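Local coordinates for type-iv like pilin ttha1222 (Thermus thermophilus, PDB 5G2F), which is of unconfirmed function but, as a competence-linked type IV pilin-like protein, probably takes part in DNA uptake, this chain being its soluble domain, at residues A[59-64]-A[73-78]; A[44-49]-A[67-72]. One frame throughout, in Å; residues are numbered along the deposited sequence.

Contact 1: residues A[59-64]-A[73-78]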
loop_
_atom_site.group_PDB
_atom_site.type_symbol
_atom_site.label_atom_id
_atom_site.label_comp_id
_atom_site.label_asym_id
_atom_site.label_seq_id
_atom_site.Cartn_x
_atom_site.Cartn_y
_atom_site.Cartn_z
ATOM N N ASP A 59 -4.101 12.345 -11.530
ATOM C CA ASP A 59 -3.224 11.664 -12.480
ATOM C C ASP A 59 -2.173 10.840 -11.742
ATOM O O ASP A 59 -1.556 11.297 -10.817
ATOM C CB ASP A 59 -2.466 12.663 -13.416
ATOM C CG ASP A 59 -3.376 13.565 -14.225
ATOM O OD1 ASP A 59 -4.500 13.138 -14.634
ATOM O OD2 ASP A 59 -2.908 14.709 -14.459
ATOM N N TYR A 60 -1.952 9.630 -12.227
ATOM C CA TYR A 60 -0.948 8.754 -11.651
ATOM C C TYR A 60 -0.102 8.112 -12.740
ATOM O O TYR A 60 -0.499 8.053 -13.923
ATOM C CB TYR A 60 -1.592 7.636 -10.778
ATOM C CG TYR A 60 -2.618 6.807 -11.466
ATOM C CD1 TYR A 60 -2.265 5.687 -12.219
ATOM C CD2 TYR A 60 -3.946 7.163 -11.450
ATOM C CE1 TYR A 60 -3.217 4.944 -12.886
ATOM C CE2 TYR A 60 -4.905 6.399 -12.094
ATOM C CZ TYR A 60 -4.542 5.295 -12.798
ATOM O OH TYR A 60 -5.475 4.585 -13.531
ATOM N N VAL A 61 1.039 7.566 -12.293
ATOM C CA VAL A 61 1.920 6.814 -13.122
ATOM C C VAL A 61 2.258 5.536 -12.386
ATOM O O VAL A 61 2.659 5.586 -11.208
ATOM C CB VAL A 61 3.235 7.580 -13.398
ATOM C CG1 VAL A 61 4.106 6.806 -14.372
ATOM C CG2 VAL A 61 2.934 8.940 -13.996
ATOM N N ILE A 62 2.073 4.414 -13.062
ATOM C CA ILE A 62 2.477 3.124 -12.512
ATOM C C ILE A 62 3.770 2.702 -13.180
ATOM O O ILE A 62 3.851 2.692 -14.417
ATOM C CB ILE A 62 1.411 2.030 -12.800
ATOM C CG1 ILE A 62 0.051 2.450 -12.228
ATOM C CG2 ILE A 62 1.855 0.695 -12.257
ATOM C CD1 ILE A 62 -1.123 1.705 -12.835
ATOM N N GLU A 63 4.749 2.307 -12.385
ATOM C CA GLU A 63 6.018 1.784 -12.894
ATOM C C GLU A 63 6.226 0.404 -12.376
ATOM O O GLU A 63 6.151 0.192 -11.153
ATOM C CB GLU A 63 7.179 2.617 -12.382
ATOM C CG GLU A 63 7.268 4.014 -12.941
ATOM C CD GLU A 63 8.316 4.805 -12.192
ATOM O OE1 GLU A 63 9.518 4.713 -12.565
ATOM O OE2 GLU A 63 7.953 5.469 -11.185
ATOM N N ALA A 64 6.400 -0.537 -13.274
ATOM C CA ALA A 64 6.638 -1.907 -12.865
ATOM C C ALA A 64 7.923 -2.427 -13.498
ATOM O O ALA A 64 8.171 -2.179 -14.674
ATOM C CB ALA A 64 5.458 -2.769 -13.246
ATOM N N LYS A 73 11.176 -2.674 -17.902
ATOM C CA LYS A 73 10.286 -1.771 -17.188
ATOM C C LYS A 73 9.050 -1.456 -18.045
ATOM O O LYS A 73 9.150 -1.263 -19.261
ATOM C CB LYS A 73 11.044 -0.488 -16.865
ATOM C CG LYS A 73 10.437 0.281 -15.712
ATOM C CD LYS A 73 11.170 1.588 -15.448
ATOM C CE LYS A 73 10.461 2.399 -14.376
ATOM N NZ LYS A 73 11.211 3.621 -13.989
ATOM N N VAL A 74 7.883 -1.437 -17.429
ATOM C CA VAL A 74 6.717 -0.914 -18.098
ATOM C C VAL A 74 6.144 0.250 -17.308
ATOM O O VAL A 74 6.171 0.257 -16.068
ATOM C CB VAL A 74 5.631 -1.934 -18.390
ATOM C CG1 VAL A 74 6.161 -2.936 -19.407
ATOM C CG2 VAL A 74 5.172 -2.621 -17.136
ATOM N N VAL A 75 5.624 1.238 -18.043
ATOM C CA VAL A 75 5.104 2.447 -17.438
ATOM C C VAL A 75 3.716 2.765 -18.014
ATOM O O VAL A 75 3.545 2.822 -19.231
ATOM C CB VAL A 75 6.064 3.613 -17.719
ATOM C CG1 VAL A 75 5.567 4.907 -17.102
ATOM C CG2 VAL A 75 7.445 3.292 -17.222
ATOM N N TYR A 76 2.724 2.931 -17.132
ATOM C CA TYR A 76 1.377 3.370 -17.488
ATOM C C TYR A 76 1.167 4.766 -16.968
ATOM O O TYR A 76 1.437 5.030 -15.798
ATOM C CB TYR A 76 0.297 2.451 -16.913
ATOM C CG TYR A 76 -1.084 2.885 -17.259
ATOM C CD1 TYR A 76 -1.648 2.619 -18.495
ATOM C CD2 TYR A 76 -1.806 3.659 -16.392
ATOM C CE1 TYR A 76 -2.902 3.099 -18.837
ATOM C CE2 TYR A 76 -3.084 4.071 -16.684
ATOM C CZ TYR A 76 -3.637 3.791 -17.907
ATOM O OH TYR A 76 -4.873 4.287 -18.204
ATOM N N LYS A 77 0.668 5.660 -17.814
ATOM C CA LYS A 77 0.336 7.042 -17.420
ATOM C C LYS A 77 -1.161 7.234 -17.589
ATOM O O LYS A 77 -1.693 7.146 -18.730
ATOM C CB LYS A 77 1.118 8.058 -18.314
ATOM C CG LYS A 77 2.626 8.002 -18.030
ATOM C CD LYS A 77 3.467 8.866 -18.972
ATOM C CE LYS A 77 4.931 8.584 -18.709
ATOM N NZ LYS A 77 5.842 9.335 -19.620
ATOM N N SER A 78 -1.853 7.525 -16.500
ATOM C CA SER A 78 -3.297 7.709 -16.587
ATOM C C SER A 78 -3.696 8.939 -17.391
ATOM O O SER A 78 -4.777 8.935 -18.011
ATOM C CB SER A 78 -3.958 7.797 -15.207
ATOM O OG SER A 78 -3.600 9.013 -14.538
HETATM O O HOH W 1 -5.502 10.785 -15.149
#

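Contact 2: residues A[44-49]-A[67-72]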
loop_
_atom_site.group_PDB
_atom_site.type_symbol
_atom_site.label_atom_id
_atom_site.label_comp_id
_atom_site.label_asym_id
_atom_site.label_seq_id
_atom_site.Cartn_x
_atom_site.Cartn_y
_atom_site.Cartn_z
ATOM N N PRO A 44 1.672 -11.529 -11.320
ATOM C CA PRO A 44 2.605 -12.503 -11.927
ATOM C C PRO A 44 4.025 -12.358 -11.353
ATOM O O PRO A 44 4.440 -11.260 -11.008
ATOM C CB PRO A 44 2.581 -12.154 -13.430
ATOM C CG PRO A 44 1.364 -11.310 -13.624
ATOM C CD PRO A 44 1.079 -10.628 -12.322
ATOM N N LYS A 45 4.775 -13.447 -11.251
ATOM C CA LYS A 45 6.056 -13.389 -10.543
ATOM C C LYS A 45 7.080 -12.579 -11.331
ATOM O O LYS A 45 8.023 -12.059 -10.756
ATOM C CB LYS A 45 6.565 -14.793 -10.168
ATOM C CG LYS A 45 6.829 -15.704 -11.339
ATOM C CD LYS A 45 7.342 -17.077 -10.878
ATOM C CE LYS A 45 7.181 -18.110 -11.982
ATOM N NZ LYS A 45 7.742 -17.601 -13.266
ATOM N N THR A 46 6.860 -12.396 -12.631
ATOM C CA THR A 46 7.709 -11.491 -13.417
ATOM C C THR A 46 7.741 -10.058 -12.849
ATOM O O THR A 46 8.744 -9.351 -12.996
ATOM C CB THR A 46 7.337 -11.471 -14.933
ATOM O OG1 THR A 46 8.305 -10.700 -15.661
ATOM C CG2 THR A 46 5.962 -10.867 -15.191
ATOM N N VAL A 47 6.656 -9.625 -12.214
ATOM C CA VAL A 47 6.618 -8.283 -11.641
ATOM C C VAL A 47 7.350 -8.266 -10.302
ATOM O O VAL A 47 6.858 -8.791 -9.306
ATOM C CB VAL A 47 5.194 -7.770 -11.450
ATOM C CG1 VAL A 47 5.221 -6.352 -10.908
ATOM C CG2 VAL A 47 4.433 -7.816 -12.777
ATOM N N THR A 48 8.542 -7.669 -10.286
ATOM C CA THR A 48 9.363 -7.659 -9.090
ATOM C C THR A 48 9.330 -6.354 -8.341
ATOM O O THR A 48 9.692 -6.310 -7.171
ATOM C CB THR A 48 10.835 -8.000 -9.427
ATOM O OG1 THR A 48 11.365 -7.048 -10.356
ATOM C CG2 THR A 48 10.930 -9.373 -10.036
ATOM N N ALA A 49 8.884 -5.278 -8.998
ATOM C CA ALA A 49 8.739 -3.992 -8.342
ATOM C C ALA A 49 7.539 -3.291 -9.012
ATOM O O ALA A 49 7.267 -3.536 -10.191
ATOM C CB ALA A 49 9.988 -3.143 -8.481
ATOM N N ASP A 67 11.189 -9.084 -14.512
ATOM C CA ASP A 67 12.355 -9.891 -14.899
ATOM C C ASP A 67 12.001 -11.036 -15.843
ATOM O O ASP A 67 10.898 -11.576 -15.821
ATOM C CB ASP A 67 13.198 -10.370 -13.714
ATOM C CG ASP A 67 12.499 -11.365 -12.877
ATOM O OD1 ASP A 67 11.271 -11.505 -13.029
ATOM O OD2 ASP A 67 13.199 -12.029 -12.081
ATOM N N GLY A 68 12.970 -11.391 -16.676
ATOM C CA GLY A 68 12.800 -12.463 -17.641
ATOM C C GLY A 68 11.784 -12.106 -18.714
ATOM O O GLY A 68 11.153 -12.980 -19.321
ATOM N N ALA A 69 11.665 -10.814 -18.982
ATOM C CA ALA A 69 10.687 -10.318 -19.934
ATOM C C ALA A 69 11.368 -9.613 -21.104
ATOM O O ALA A 69 12.516 -9.176 -21.001
ATOM C CB ALA A 69 9.725 -9.360 -19.242
ATOM N N ALA A 70 10.643 -9.491 -22.211
ATOM C CA ALA A 70 11.175 -8.812 -23.403
ATOM C C ALA A 70 11.492 -7.325 -23.162
ATOM O O ALA A 70 12.258 -6.719 -23.911
ATOM C CB ALA A 70 10.206 -8.963 -24.566
ATOM N N LEU A 71 10.862 -6.726 -22.152
ATOM C CA LEU A 71 11.285 -5.415 -21.631
ATOM C C LEU A 71 11.527 -5.521 -20.119
ATOM O O LEU A 71 11.021 -6.420 -19.465
ATOM C CB LEU A 71 10.257 -4.293 -21.912
ATOM C CG LEU A 71 10.244 -3.374 -23.122
ATOM C CD1 LEU A 71 10.123 -4.174 -24.399
ATOM C CD2 LEU A 71 9.093 -2.386 -22.989
ATOM N N LYS A 72 12.268 -4.567 -19.574
ATOM C CA LYS A 72 12.659 -4.574 -18.175
ATOM C C LYS A 72 11.671 -3.753 -17.333
ATOM O O LYS A 72 11.387 -4.087 -16.198
ATOM C CB LYS A 72 14.069 -3.979 -18.026
ATOM C CG LYS A 72 14.557 -3.824 -16.584
ATOM C CD LYS A 72 14.489 -5.154 -15.836
ATOM C CE LYS A 72 14.980 -5.075 -14.397
ATOM N NZ LYS A 72 15.028 -6.447 -13.819
#

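Contact 1: residues A[59-64]-A[73-78]
With CG of Tyr60 lying between its backbone N and carbonyl carbon (chi1 55°), the phenol ring lies beneath Ser78, whose CB sits 3.5 Å from the ring centroid over one face, a CH-pi contact. OG of Ser78, similarly placed (chi1 69°), takes the N-H of Tyr60 in a nearly straight bond, Tyr60 N to Ser78 OG 2.9 Å, while Ser78 N returns one to Tyr60 O at 3.0 Å. A water joins the same OG to OD1 of Asp59, whose OD2 bonds Asn56. From this end, away from the connecting loop, the strands run antiparallel, Ile62 pairing with Tyr76 and Ala64 with Val74 through two backbone bonds each. CE1 of Tyr60 meets the ring edge of Tyr76 at CE2, 3.9 Å away, and Ile62 CD1 approaches CD2 of that ring. On the other face Val61 CG1 touches Val75 CG1 at 3.6 Å. The extended Lys73 reaches across the strands to a salt bridge with Glu63 OE1, its modelled length doubtfully short. The hairpin occupies the middle of the antiparallel sheet: Tyr60 and Tyr76 pack on helix 3-19, where Tyr60 OH bonds Glu19, while strands 47-54 and 82-83 flank its two strands.

Contact 2: residues A[44-49]-A[67-72]
Thr46 and Asp67 meet through a side-chain hydroxyl and a backbone carbonyl, while the carboxylate of Asp67 lies against the backbone of Thr46 and beside the methyl of Thr48, bonding neither. OG1 of Thr46, anti to its own N (chi1 -173°), donates to Asp67 O at 2.7 Å, coming in tilted 29° from the carbonyl plane. The second bond runs the opposite way: Asp67 N gives its hydrogen to Thr46 O at 2.9 Å, in the carbonyl plane and on a lone pair. Thr46 thus grips both backbone polar groups of one residue, using its carbonyl for the N-H and its hydroxyl for the C=O. With an alanine in place of Thr46, Asp67 O would probably lose its hydroxyl donor, the 67-72 loop then being held to the turn chiefly by the single backbone bond. The side chains of Thr48 and Asp67 cross at about a right angle, Thr48 CG2 lying 3.7 Å from Asp67 OD1. Two residues on, CB of Ala69 comes within 4.1 Å of Thr46 OG1. Thr46 stands in a type I beta turn closed by Val47 N to Pro44 O, just ahead of a classic beta bulge in which Thr48 and Ala49 both face Ser65. Asn3 of helix 3-19 touches Thr46 and Ala69 and bonds Gly68 O. Because both cross-bonds end on the backbone of Asp67, its carboxylate is no part of the grip; OD1 lies 3.3 Å from Thr46 O, two acceptors whose proximity is probably mildly unfavourable.

Contact 1 lies near the centre of the chain and is partly buried, whereas contact 2 is a small surface contact at the sheet's end, where the start of strand 47-54 meets a loop, about 15 Å away between centres. The segments alternate along the chain: the 67-72 loop of contact 2 connects the two hairpin strands of contact 1, and 44-49 leads into the strand beside 60-66. Both reach the same sheet, and they touch where Ala64 CB packs 3.6 Å from Ala49 O. Regular strand pairing, aromatic and aliphatic packing and a salt bridge make up contact 1; contact 2 relies on one backbone bond and one hydroxyl bond, with little apolar packing, as the turn and loop meet.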